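Local coordinates for protein exoribonuclease II, mitochondrial (Candida glabrata, PDB 6F3H) that degrades RNA from the 3' end as a magnesium-binding exoribonuclease of the RNB family, probably as the nuclease component of the mitochondrial RNA degradosome, at residues 325-330 and 338-343; 331-336 and 816-821; 430-435 and 708-713. The protein carries 1 engineered substitution. One frame throughout, in Å; residues are numbered along the deposited sequence.

Contact 1 of 3, residues 325-330 and 338-343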
ATOM      1  N   ASP A 325      16.133  36.241  -3.117  1.00 58.19           N
ATOM      2  CA  ASP A 325      15.509  37.051  -4.162  1.00 72.76           C
ATOM      3  C   ASP A 325      14.601  36.229  -5.050  1.00 77.71           C
ATOM      4  O   ASP A 325      13.416  36.536  -5.208  1.00 73.10           O
ATOM      5  CB  ASP A 325      16.576  37.716  -5.019  1.00 84.02           C
ATOM      6  CG  ASP A 325      17.445  38.630  -4.225  1.00 93.68           C
ATOM      7  OD1 ASP A 325      18.094  38.143  -3.286  1.00 96.27           O
ATOM      8  OD2 ASP A 325      17.470  39.836  -4.534  1.00 96.59           O
HETATM    9  N   MSE A 326      15.151  35.205  -5.667  1.00 89.20           N
HETATM   10  CA  MSE A 326      14.404  34.432  -6.630  1.00104.06           C
HETATM   11  C   MSE A 326      13.139  33.866  -6.036  1.00 95.95           C
HETATM   12  O   MSE A 326      12.083  33.877  -6.654  1.00105.68           O
HETATM   13  CB  MSE A 326      15.268  33.314  -7.133  1.00130.37           C
HETATM   14  CG  MSE A 326      16.535  33.824  -7.718  1.00157.54           C
HETATM   15 SE   MSE A 326      17.526  32.274  -8.239  1.00183.89          SE
HETATM   16  CE  MSE A 326      18.585  32.074  -6.616  1.00186.04           C
ATOM     17  N   TYR A 327      13.265  33.360  -4.819  1.00 83.07           N
ATOM     18  CA  TYR A 327      12.219  32.572  -4.195  1.00 75.09           C
ATOM     19  C   TYR A 327      11.320  33.397  -3.317  1.00 75.11           C
ATOM     20  O   TYR A 327      10.501  32.831  -2.596  1.00 79.65           O
ATOM     21  CB  TYR A 327      12.837  31.467  -3.357  1.00 76.05           C
ATOM     22  CG  TYR A 327      13.682  30.513  -4.149  1.00 85.25           C
ATOM     23  CD1 TYR A 327      13.105  29.583  -4.996  1.00 90.96           C
ATOM     24  CD2 TYR A 327      15.063  30.551  -4.071  1.00 87.07           C
ATOM     25  CE1 TYR A 327      13.883  28.701  -5.730  1.00 92.32           C
ATOM     26  CE2 TYR A 327      15.850  29.671  -4.804  1.00 84.93           C
ATOM     27  CZ  TYR A 327      15.253  28.751  -5.631  1.00 88.87           C
ATOM     28  OH  TYR A 327      16.017  27.873  -6.367  1.00 92.45           O
ATOM     29  N   ARG A 328      11.443  34.716  -3.360  1.00 75.38           N
ATOM     30  CA  ARG A 328      10.961  35.502  -2.236  1.00 79.89           C
ATOM     31  C   ARG A 328       9.439  35.523  -2.145  1.00 86.81           C
ATOM     32  O   ARG A 328       8.887  35.408  -1.043  1.00 98.07           O
ATOM     33  CB  ARG A 328      11.528  36.914  -2.331  1.00 82.80           C
ATOM     34  CG  ARG A 328      11.036  37.832  -1.247  1.00 91.77           C
ATOM     35  CD  ARG A 328      11.715  39.209  -1.270  1.00 98.76           C
ATOM     36  NE  ARG A 328      13.158  39.180  -1.053  1.00102.06           N
ATOM     37  CZ  ARG A 328      14.050  39.471  -1.992  1.00106.21           C
ATOM     38  NH1 ARG A 328      13.652  39.785  -3.220  1.00106.83           N
ATOM     39  NH2 ARG A 328      15.343  39.432  -1.708  1.00108.83           N
ATOM     40  N   ASP A 329       8.741  35.632  -3.271  1.00 82.67           N
ATOM     41  CA  ASP A 329       7.302  35.874  -3.252  1.00 83.23           C
ATOM     42  C   ASP A 329       6.449  34.613  -3.390  1.00 85.13           C
ATOM     43  O   ASP A 329       5.224  34.735  -3.494  1.00 89.63           O
ATOM     44  CB  ASP A 329       6.918  36.875  -4.339  1.00 86.42           C
ATOM     45  N   GLN A 330       7.051  33.421  -3.407  1.00 80.53           N
ATOM     46  CA  GLN A 330       6.404  32.204  -3.887  1.00 70.14           C
ATOM     47  C   GLN A 330       5.973  31.272  -2.758  1.00 71.56           C
ATOM     48  O   GLN A 330       6.625  31.192  -1.714  1.00 72.05           O
ATOM     49  CB  GLN A 330       7.363  31.475  -4.806  1.00 64.74           C
ATOM     50  CG  GLN A 330       8.260  32.443  -5.528  1.00 67.36           C
ATOM     51  CD  GLN A 330       8.890  31.838  -6.748  1.00 75.80           C
ATOM     52  OE1 GLN A 330       8.332  30.915  -7.354  1.00 78.25           O
ATOM     53  NE2 GLN A 330      10.048  32.365  -7.142  1.00 79.14           N
ATOM     54  N   GLY A 338      12.916  21.683  -2.954  1.00 53.08           N
ATOM     55  CA  GLY A 338      13.719  20.873  -3.849  1.00 46.04           C
ATOM     56  C   GLY A 338      14.558  21.723  -4.775  1.00 45.50           C
ATOM     57  O   GLY A 338      15.769  21.530  -4.870  1.00 45.21           O
ATOM     58  N   LYS A 339      13.927  22.690  -5.449  1.00 47.16           N
ATOM     59  CA  LYS A 339      14.668  23.581  -6.336  1.00 48.82           C
ATOM     60  C   LYS A 339      15.833  24.218  -5.616  1.00 46.78           C
ATOM     61  O   LYS A 339      16.962  24.222  -6.114  1.00 48.57           O
ATOM     62  CB  LYS A 339      13.766  24.689  -6.868  1.00 53.89           C
ATOM     63  CG  LYS A 339      12.592  24.219  -7.688  1.00 69.19           C
ATOM     64  CD  LYS A 339      12.024  25.379  -8.482  1.00 76.69           C
ATOM     65  CE  LYS A 339      13.157  26.236  -9.041  1.00 81.24           C
ATOM     66  NZ  LYS A 339      12.732  27.094 -10.182  1.00 83.32           N
ATOM     67  N   LEU A 340      15.594  24.705  -4.413  1.00 41.39           N
ATOM     68  CA  LEU A 340      16.669  25.368  -3.707  1.00 41.49           C
ATOM     69  C   LEU A 340      17.738  24.377  -3.319  1.00 41.52           C
ATOM     70  O   LEU A 340      18.920  24.581  -3.581  1.00 41.73           O
ATOM     71  CB  LEU A 340      16.132  26.041  -2.469  1.00 41.37           C
ATOM     72  CG  LEU A 340      17.309  26.698  -1.784  1.00 45.26           C
ATOM     73  CD1 LEU A 340      17.852  27.773  -2.681  1.00 50.95           C
ATOM     74  CD2 LEU A 340      16.899  27.286  -0.479  1.00 43.03           C
ATOM     75  N   LEU A 341      17.326  23.294  -2.688  1.00 43.94           N
ATOM     76  CA  LEU A 341      18.270  22.291  -2.243  1.00 41.38           C
ATOM     77  C   LEU A 341      19.098  21.791  -3.410  1.00 46.70           C
ATOM     78  O   LEU A 341      20.314  21.618  -3.295  1.00 52.45           O
ATOM     79  CB  LEU A 341      17.505  21.159  -1.593  1.00 41.14           C
ATOM     80  CG  LEU A 341      18.369  20.093  -0.978  1.00 45.84           C
ATOM     81  CD1 LEU A 341      19.555  20.670  -0.261  1.00 41.36           C
ATOM     82  CD2 LEU A 341      17.511  19.354  -0.056  1.00 48.59           C
ATOM     83  N   VAL A 342      18.456  21.584  -4.553  1.00 43.70           N
ATOM     84  CA  VAL A 342      19.200  21.233  -5.752  1.00 44.81           C
ATOM     85  C   VAL A 342      20.213  22.318  -6.059  1.00 47.86           C
ATOM     86  O   VAL A 342      21.363  22.048  -6.408  1.00 50.75           O
ATOM     87  CB  VAL A 342      18.233  21.039  -6.933  1.00 46.25           C
ATOM     88  CG1 VAL A 342      18.928  21.321  -8.254  1.00 42.16           C
ATOM     89  CG2 VAL A 342      17.622  19.653  -6.924  1.00 48.74           C
ATOM     90  N   GLU A 343      19.813  23.559  -5.884  1.00 51.54           N
ATOM     91  CA  GLU A 343      20.657  24.659  -6.296  1.00 51.84           C
ATOM     92  C   GLU A 343      21.894  24.782  -5.425  1.00 51.97           C
ATOM     93  O   GLU A 343      22.909  25.322  -5.863  1.00 54.63           O
ATOM     94  CB  GLU A 343      19.838  25.930  -6.264  1.00 53.81           C
ATOM     95  CG  GLU A 343      20.547  27.085  -6.805  1.00 66.12           C
ATOM     96  CD  GLU A 343      19.640  28.272  -6.906  1.00 79.30           C
ATOM     97  OE1 GLU A 343      18.468  28.074  -7.298  1.00 87.40           O
ATOM     98  OE2 GLU A 343      20.086  29.393  -6.582  1.00 79.86           O
TER

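Contact 2 of 3, residues 331-336 and 816-821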
ATOM      1  N   ASP A 331       4.887  30.529  -3.002  1.00 73.17           N
ATOM      2  CA  ASP A 331       4.328  29.673  -1.963  1.00 70.37           C
ATOM      3  C   ASP A 331       5.325  28.592  -1.581  1.00 64.37           C
ATOM      4  O   ASP A 331       6.020  28.019  -2.426  1.00 66.31           O
ATOM      5  CB  ASP A 331       2.997  29.060  -2.413  1.00 72.76           C
ATOM      6  N   VAL A 332       5.388  28.315  -0.288  1.00 61.55           N
ATOM      7  CA  VAL A 332       6.394  27.417   0.256  1.00 54.55           C
ATOM      8  C   VAL A 332       5.906  26.003   0.035  1.00 54.13           C
ATOM      9  O   VAL A 332       4.997  25.543   0.733  1.00 58.18           O
ATOM     10  CB  VAL A 332       6.633  27.689   1.742  1.00 53.11           C
ATOM     11  CG1 VAL A 332       7.462  26.593   2.383  1.00 46.66           C
ATOM     12  CG2 VAL A 332       7.266  29.054   1.929  1.00 54.69           C
ATOM     13  N   THR A 333       6.540  25.308  -0.909  1.00 51.84           N
ATOM     14  CA  THR A 333       6.143  23.986  -1.367  1.00 43.47           C
ATOM     15  C   THR A 333       7.375  23.109  -1.400  1.00 44.23           C
ATOM     16  O   THR A 333       8.489  23.589  -1.582  1.00 53.75           O
ATOM     17  CB  THR A 333       5.514  24.036  -2.776  1.00 42.69           C
ATOM     18  OG1 THR A 333       6.511  24.373  -3.754  1.00 47.43           O
ATOM     19  CG2 THR A 333       4.435  25.070  -2.856  1.00 40.84           C
ATOM     20  N   ARG A 334       7.162  21.806  -1.286  1.00 40.30           N
ATOM     21  CA  ARG A 334       8.295  20.898  -1.309  1.00 40.25           C
ATOM     22  C   ARG A 334       9.109  21.093  -2.570  1.00 40.42           C
ATOM     23  O   ARG A 334      10.339  21.096  -2.519  1.00 49.77           O
ATOM     24  CB  ARG A 334       7.805  19.464  -1.242  1.00 47.33           C
ATOM     25  CG  ARG A 334       6.637  19.262  -0.306  1.00 46.99           C
ATOM     26  CD  ARG A 334       6.957  18.293   0.778  1.00 49.10           C
ATOM     27  NE  ARG A 334       7.181  16.975   0.230  1.00 56.08           N
ATOM     28  CZ  ARG A 334       6.233  16.060   0.104  1.00 61.72           C
ATOM     29  NH1 ARG A 334       4.997  16.353   0.501  1.00 57.37           N
ATOM     30  NH2 ARG A 334       6.522  14.867  -0.427  1.00 63.14           N
ATOM     31  N   SER A 335       8.431  21.251  -3.712  1.00 40.55           N
ATOM     32  CA  SER A 335       9.112  21.535  -4.974  1.00 43.83           C
ATOM     33  C   SER A 335      10.051  22.696  -4.823  1.00 44.43           C
ATOM     34  O   SER A 335      11.140  22.722  -5.410  1.00 46.19           O
ATOM     35  CB  SER A 335       8.112  21.842  -6.071  1.00 40.91           C
ATOM     36  OG  SER A 335       7.412  20.674  -6.393  1.00 56.02           O
ATOM     37  N   LEU A 336       9.629  23.677  -4.049  1.00 42.03           N
ATOM     38  CA  LEU A 336      10.425  24.870  -3.913  1.00 43.36           C
ATOM     39  C   LEU A 336      11.627  24.592  -3.028  1.00 43.14           C
ATOM     40  O   LEU A 336      12.740  25.020  -3.337  1.00 41.50           O
ATOM     41  CB  LEU A 336       9.539  25.974  -3.357  1.00 46.90           C
ATOM     42  CG  LEU A 336       9.939  27.372  -3.779  1.00 49.42           C
ATOM     43  CD1 LEU A 336       9.492  27.533  -5.194  1.00 49.38           C
ATOM     44  CD2 LEU A 336       9.260  28.354  -2.870  1.00 48.08           C
ATOM     45  N   SER A 816      -0.016  25.954 -12.763  1.00 78.98           N
ATOM     46  CA  SER A 816       1.162  25.682 -11.953  1.00 75.07           C
ATOM     47  C   SER A 816       1.409  24.184 -11.879  1.00 62.91           C
ATOM     48  O   SER A 816       0.499  23.373 -12.031  1.00 59.68           O
ATOM     49  CB  SER A 816       1.018  26.249 -10.537  1.00 82.18           C
ATOM     50  OG  SER A 816       0.334  25.332  -9.700  1.00 85.08           O
ATOM     51  N   ILE A 817       2.665  23.827 -11.633  1.00 58.28           N
ATOM     52  CA  ILE A 817       3.077  22.442 -11.484  1.00 55.86           C
ATOM     53  C   ILE A 817       4.074  22.324 -10.350  1.00 59.41           C
ATOM     54  O   ILE A 817       5.166  22.898 -10.427  1.00 66.26           O
ATOM     55  CB  ILE A 817       3.737  21.915 -12.750  1.00 60.25           C
ATOM     56  CG1 ILE A 817       2.771  21.962 -13.918  1.00 65.02           C
ATOM     57  CG2 ILE A 817       4.274  20.532 -12.485  1.00 61.03           C
ATOM     58  CD1 ILE A 817       3.435  21.531 -15.206  1.00 67.15           C
ATOM     59  N   HIS A 818       3.743  21.539  -9.331  1.00 54.14           N
ATOM     60  CA  HIS A 818       4.696  21.269  -8.257  1.00 56.22           C
ATOM     61  C   HIS A 818       4.870  19.780  -8.065  1.00 54.18           C
ATOM     62  O   HIS A 818       4.126  19.149  -7.292  1.00 54.46           O
ATOM     63  CB  HIS A 818       4.279  21.932  -6.962  1.00 62.78           C
ATOM     64  CG  HIS A 818       4.108  23.400  -7.091  1.00 66.97           C
ATOM     65  ND1 HIS A 818       2.876  23.993  -7.245  1.00 68.68           N
ATOM     66  CD2 HIS A 818       5.016  24.402  -7.075  1.00 68.19           C
ATOM     67  CE1 HIS A 818       3.033  25.302  -7.327  1.00 69.77           C
ATOM     68  NE2 HIS A 818       4.321  25.575  -7.218  1.00 70.21           N
ATOM     69  N   PRO A 819       5.900  19.214  -8.692  1.00 53.20           N
ATOM     70  CA  PRO A 819       6.053  17.752  -8.723  1.00 50.32           C
ATOM     71  C   PRO A 819       6.273  17.118  -7.361  1.00 53.54           C
ATOM     72  O   PRO A 819       5.575  16.157  -7.016  1.00 55.98           O
ATOM     73  CB  PRO A 819       7.260  17.567  -9.648  1.00 49.97           C
ATOM     74  CG  PRO A 819       7.363  18.860 -10.403  1.00 49.52           C
ATOM     75  CD  PRO A 819       6.952  19.903  -9.451  1.00 52.38           C
ATOM     76  N   LEU A 820       7.239  17.604  -6.579  1.00 52.97           N
ATOM     77  CA  LEU A 820       7.488  17.005  -5.273  1.00 44.85           C
ATOM     78  C   LEU A 820       6.271  17.086  -4.371  1.00 44.22           C
ATOM     79  O   LEU A 820       6.188  16.347  -3.383  1.00 41.41           O
ATOM     80  CB  LEU A 820       8.656  17.696  -4.595  1.00 44.82           C
ATOM     81  CG  LEU A 820       9.929  16.924  -4.842  1.00 48.71           C
ATOM     82  CD1 LEU A 820      11.082  17.672  -4.254  1.00 47.64           C
ATOM     83  CD2 LEU A 820       9.794  15.554  -4.235  1.00 56.67           C
ATOM     84  N   ASP A 821       5.324  17.963  -4.707  1.00 46.12           N
ATOM     85  CA  ASP A 821       4.133  18.153  -3.910  1.00 52.32           C
ATOM     86  C   ASP A 821       2.925  17.432  -4.480  1.00 59.17           C
ATOM     87  O   ASP A 821       1.959  17.192  -3.742  1.00 63.23           O
ATOM     88  CB  ASP A 821       3.809  19.645  -3.821  1.00 57.41           C
ATOM     89  CG  ASP A 821       4.994  20.492  -3.397  1.00 70.49           C
ATOM     90  OD1 ASP A 821       5.811  20.867  -4.260  1.00 77.59           O
ATOM     91  OD2 ASP A 821       5.043  20.878  -2.214  1.00 73.70           O
TER

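Contact 3 of 3, residues 430-435 and 708-713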
ATOM      1  N   ASP A 430      10.091 -21.724  -3.504  1.00 61.54           N
ATOM      2  CA  ASP A 430       9.898 -22.109  -2.112  1.00 68.81           C
ATOM      3  C   ASP A 430      10.918 -21.392  -1.247  1.00 71.15           C
ATOM      4  O   ASP A 430      11.878 -21.991  -0.746  1.00 75.74           O
ATOM      5  CB  ASP A 430       9.987 -23.616  -1.909  1.00 74.64           C
ATOM      6  CG  ASP A 430       9.889 -23.983  -0.464  1.00 80.23           C
ATOM      7  OD1 ASP A 430       8.992 -23.427   0.208  1.00 84.37           O
ATOM      8  OD2 ASP A 430      10.706 -24.804  -0.001  1.00 81.46           O
ATOM      9  N   PRO A 431      10.729 -20.100  -1.039  1.00 65.88           N
ATOM     10  CA  PRO A 431      11.639 -19.401  -0.147  1.00 63.65           C
ATOM     11  C   PRO A 431      11.428 -19.813   1.297  1.00 64.76           C
ATOM     12  O   PRO A 431      12.372 -19.755   2.093  1.00 63.21           O
ATOM     13  CB  PRO A 431      11.323 -17.929  -0.417  1.00 59.72           C
ATOM     14  CG  PRO A 431       9.897 -17.937  -0.814  1.00 64.16           C
ATOM     15  CD  PRO A 431       9.604 -19.258  -1.462  1.00 65.17           C
ATOM     16  N   ALA A 432      10.224 -20.272   1.652  1.00 63.45           N
ATOM     17  CA  ALA A 432       9.997 -20.731   3.018  1.00 58.24           C
ATOM     18  C   ALA A 432      11.000 -21.810   3.421  1.00 61.38           C
ATOM     19  O   ALA A 432      11.326 -21.947   4.604  1.00 65.13           O
ATOM     20  CB  ALA A 432       8.560 -21.232   3.163  1.00 54.03           C
ATOM     21  N   GLY A 433      11.516 -22.572   2.452  1.00 58.95           N
ATOM     22  CA  GLY A 433      12.415 -23.664   2.774  1.00 55.82           C
ATOM     23  C   GLY A 433      13.769 -23.253   3.322  1.00 58.10           C
ATOM     24  O   GLY A 433      14.393 -24.023   4.051  1.00 63.11           O
ATOM     25  N   LEU A 434      14.244 -22.053   3.000  1.00 58.04           N
ATOM     26  CA  LEU A 434      15.620 -21.713   3.370  1.00 62.23           C
ATOM     27  C   LEU A 434      15.788 -21.385   4.850  1.00 61.06           C
ATOM     28  O   LEU A 434      16.907 -21.060   5.276  1.00 59.07           O
ATOM     29  CB  LEU A 434      16.144 -20.566   2.498  1.00 61.95           C
ATOM     30  CG  LEU A 434      16.018 -20.840   0.992  1.00 63.45           C
ATOM     31  CD1 LEU A 434      14.820 -20.177   0.464  1.00 65.68           C
ATOM     32  CD2 LEU A 434      17.199 -20.370   0.168  1.00 64.31           C
ATOM     33  N   PHE A 435      14.722 -21.508   5.641  1.00 62.79           N
ATOM     34  CA  PHE A 435      14.720 -21.108   7.032  1.00 70.47           C
ATOM     35  C   PHE A 435      14.392 -22.267   7.965  1.00 72.49           C
ATOM     36  O   PHE A 435      13.420 -22.996   7.733  1.00 71.46           O
ATOM     37  CB  PHE A 435      13.696 -19.999   7.265  1.00 72.74           C
ATOM     38  CG  PHE A 435      13.973 -18.764   6.481  1.00 76.24           C
ATOM     39  CD1 PHE A 435      15.060 -17.963   6.785  1.00 80.05           C
ATOM     40  CD2 PHE A 435      13.140 -18.385   5.453  1.00 72.77           C
ATOM     41  CE1 PHE A 435      15.320 -16.814   6.060  1.00 75.11           C
ATOM     42  CE2 PHE A 435      13.400 -17.231   4.728  1.00 69.72           C
ATOM     43  CZ  PHE A 435      14.489 -16.452   5.030  1.00 68.39           C
ATOM     44  N   ASN A 708       1.864 -17.872   4.471  1.00 52.97           N
ATOM     45  CA  ASN A 708       1.069 -19.007   4.020  1.00 53.99           C
ATOM     46  C   ASN A 708       1.957 -20.205   3.666  1.00 55.14           C
ATOM     47  O   ASN A 708       1.560 -21.354   3.881  1.00 58.40           O
ATOM     48  CB  ASN A 708       0.215 -18.576   2.820  1.00 51.59           C
ATOM     49  CG  ASN A 708      -0.848 -17.528   3.189  1.00 50.24           C
ATOM     50  OD1 ASN A 708      -1.287 -17.459   4.322  1.00 49.52           O
ATOM     51  ND2 ASN A 708      -1.243 -16.704   2.226  1.00 50.94           N
ATOM     52  N   HIS A 709       3.178 -19.956   3.165  1.00 52.86           N
ATOM     53  CA  HIS A 709       4.081 -21.052   2.815  1.00 51.82           C
ATOM     54  C   HIS A 709       4.617 -21.772   4.042  1.00 55.36           C
ATOM     55  O   HIS A 709       4.681 -23.009   4.053  1.00 63.30           O
ATOM     56  CB  HIS A 709       5.249 -20.546   1.987  1.00 44.12           C
ATOM     57  CG  HIS A 709       4.944 -20.455   0.529  1.00 47.87           C
ATOM     58  ND1 HIS A 709       3.669 -20.230   0.056  1.00 47.43           N
ATOM     59  CD2 HIS A 709       5.746 -20.528  -0.559  1.00 49.23           C
ATOM     60  CE1 HIS A 709       3.696 -20.177  -1.264  1.00 47.58           C
ATOM     61  NE2 HIS A 709       4.945 -20.356  -1.661  1.00 48.60           N
ATOM     62  N   LEU A 710       5.027 -21.026   5.075  1.00 45.32           N
ATOM     63  CA  LEU A 710       5.531 -21.674   6.279  1.00 41.63           C
ATOM     64  C   LEU A 710       4.452 -22.505   6.930  1.00 49.74           C
ATOM     65  O   LEU A 710       4.737 -23.555   7.513  1.00 55.25           O
ATOM     66  CB  LEU A 710       6.036 -20.647   7.267  1.00 41.00           C
ATOM     67  CG  LEU A 710       7.151 -19.746   6.747  1.00 48.80           C
ATOM     68  CD1 LEU A 710       6.987 -18.326   7.314  1.00 50.98           C
ATOM     69  CD2 LEU A 710       8.529 -20.289   7.069  1.00 43.18           C
ATOM     70  N   GLN A 711       3.205 -22.067   6.825  1.00 44.84           N
ATOM     71  CA  GLN A 711       2.143 -22.909   7.335  1.00 46.42           C
ATOM     72  C   GLN A 711       2.053 -24.186   6.529  1.00 52.65           C
ATOM     73  O   GLN A 711       1.772 -25.255   7.083  1.00 58.07           O
ATOM     74  CB  GLN A 711       0.816 -22.152   7.295  1.00 49.23           C
ATOM     75  CG  GLN A 711       0.766 -20.950   8.228  1.00 46.34           C
ATOM     76  CD  GLN A 711       0.783 -21.341   9.698  1.00 48.11           C
ATOM     77  OE1 GLN A 711      -0.259 -21.360  10.344  1.00 48.22           O
ATOM     78  NE2 GLN A 711       1.964 -21.688  10.223  1.00 38.01           N
ATOM     79  N   LEU A 712       2.335 -24.101   5.232  1.00 52.62           N
ATOM     80  CA  LEU A 712       2.275 -25.288   4.403  1.00 51.68           C
ATOM     81  C   LEU A 712       3.401 -26.245   4.745  1.00 54.10           C
ATOM     82  O   LEU A 712       3.155 -27.425   5.012  1.00 58.71           O
ATOM     83  CB  LEU A 712       2.305 -24.895   2.933  1.00 45.39           C
ATOM     84  CG  LEU A 712       0.943 -24.355   2.514  1.00 43.27           C
ATOM     85  CD1 LEU A 712       0.901 -23.977   1.059  1.00 39.10           C
ATOM     86  CD2 LEU A 712      -0.101 -25.383   2.815  1.00 38.81           C
ATOM     87  N   HIS A 713       4.632 -25.745   4.822  1.00 48.22           N
ATOM     88  CA  HIS A 713       5.734 -26.610   5.209  1.00 49.56           C
ATOM     89  C   HIS A 713       5.406 -27.381   6.469  1.00 56.91           C
ATOM     90  O   HIS A 713       5.597 -28.596   6.538  1.00 61.15           O
ATOM     91  CB  HIS A 713       6.980 -25.788   5.444  1.00 57.26           C
ATOM     92  CG  HIS A 713       7.727 -25.503   4.200  1.00 66.20           C
ATOM     93  ND1 HIS A 713       9.029 -25.911   4.010  1.00 68.79           N
ATOM     94  CD2 HIS A 713       7.361 -24.856   3.072  1.00 68.42           C
ATOM     95  CE1 HIS A 713       9.436 -25.522   2.817  1.00 67.89           C
ATOM     96  NE2 HIS A 713       8.444 -24.881   2.227  1.00 69.16           N
TER

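Contact 1 of 3, residues 325-330 and 338-343
Y327 and E343 make the polar link between the loop 325-330 and the helical residues 338-343. The Y327 hydroxyl OH donates to E343 OE1 at 2.6 Å. It meets that oxygen from above the carboxylate plane, 38° out of it. E343 reaches across with an extended chain. Its CG stands anti to the backbone N, at chi1 -174°, and this carries the carboxylate off the helix toward the loop. The two side chains come from opposite directions. E343 OE1 lies near the plane of the Y327 ring, at its edge.

Other contacts accompany this bond. Y327 CE2 makes an apolar contact with L340 CD1 at 3.5 Å, and K339 CB lies near the hydroxyl, 3.9 Å from Y327 OH. Both helix residues approach the ring at a slant. Outside the two segments, Y327 also touches L336, one turn before L340 on the same helix. L340 in turn packs on L299 of helix 293-303. The CE methyl of M326, a selenomethionine, lies near E343 OE2. M326 is poorly ordered, so its place there is uncertain.

Within the loop, type I turns run from D325 to R328 and from Y327 to Q330. The amide of Q330 turns back on the first turn, where NE2 donates to M326 O at 2.6 Å, with the oxygen close to the amide plane. M326 CB lies over one face of the Y327 ring, toward its rim.

The arrangement is a helix-loop-helix connection. The linker between helices 311-322 and 334-343 folds its buried tyrosine onto the second helix.

Contact 2 of 3, residues 331-336 and 816-821
D821 points its carboxylate at the first turn of helix 334-343, where T333, R334 and S335 are arranged round it. Its CG is anti to the carbonyl carbon, at chi1 -51°. This brings both oxygens up to the backbone N-H groups of R334 and S335. D821 OD1 accepts from S335 N at 2.7 Å, met on the syn side but 31° out of the carboxylate plane. The S335 hydroxyl OG donates to the same D821 OD1, also at 2.7 Å, nearly in line with the C-O bond. D821 OD2 is modelled 2.5 Å from R334 N. That bond is very short and its exact length is doubtful.

S335 OG works in both directions. It also accepts a weak bond from L820 N at 3.1 Å. One hydroxyl thus links the D821 carboxylate to the backbone N of L820, both in the residues that follow strand 808-818.

T333 crosses both H818 and D821 at about a right angle. It sits at the N-cap, and its OG1 accepts from L336 N. Its methyl CG2 lies over one face of the H818 ring, offset toward the rim. S335 CB comes to the edge of that ring instead.

R334 slides past D821 in the opposite direction. Its guanidinium turns elsewhere: NE donates to A303 O, and L820 O lies over one face of the group without a hydrogen bond. P819 packs on Y752 and L755 of helix 725-761.

A carboxylate at the N-terminal end of a helix lies at the positive end of the helix dipole. That position, together with the two donors of S335, would favour the charged form of D821.

Contact 3 of 3, residues 430-435 and 708-713
H713 and D430 form a histidine-carboxylate hydrogen bond inside the RNB domain. It ties the loop after strand 421-429 to helix 703-716. H713 NE2 donates to D430 OD1 at 2.5 Å, with an N-H...O angle of 154°. The donor arrives on the syn side of the oxygen, 23° out of the carboxylate plane. Ring and carboxylate are nearly coplanar and meet edge on. D430 places its carboxylate here through a first torsion that sets CG anti to the backbone N. Both residues are buried, and I491 of strand 488-499 touches each. D430 OD2 also has a long, weak ion pair with R389.

The close-packed part centres on A432, which opens the 3-10 segment 432-434. Its CB points toward the helix and makes an apolar contact with H709 CB at 3.6 Å. It also lies 3.8 Å from H713 NE2, while the A432 carbonyl carbon sits over one face of the H713 ring. The nearest alpha carbons of the two segments are those of A432 and L710, consistent with the small alanine side chain.

Contacts are looser around this point. L710 bends its CD2 toward A432 CB but stays at 4.0 Å. P431 CD crosses the H709 ring at a slant, 4.2 Å from H709 CD2. H709 also touches P699 and I491. Its side chain is about 10 Å from that of D410, a magnesium ligand, so the contact lies near the metal site without joining it.

The more open margin is at G433, which is partly exposed to solvent. G433 N closes the turn on D430 O. Its alpha carbon approaches the H713 ring at a slant, with G433 CA 3.5 Å from H713 CE1.

Contacts 1 and 2 are neighbours that share helix 334-343, with centres about 10 Å apart. They touch through L336 and where G338 meets L820. Their segments alternate along the chain. The helix is thus held at its start by residues 816-821 and further along by its own preceding loop. Contact 3 lies on the opposite side of the chain's centre. Its centre is about 52 Å from that of contact 1 and about 46 Å from that of contact 2. Contact 2 joins helix 334-343 to residues at the end of strand 808-818, far on in the chain. Contact 3, within the RNB domain, lies in the span between.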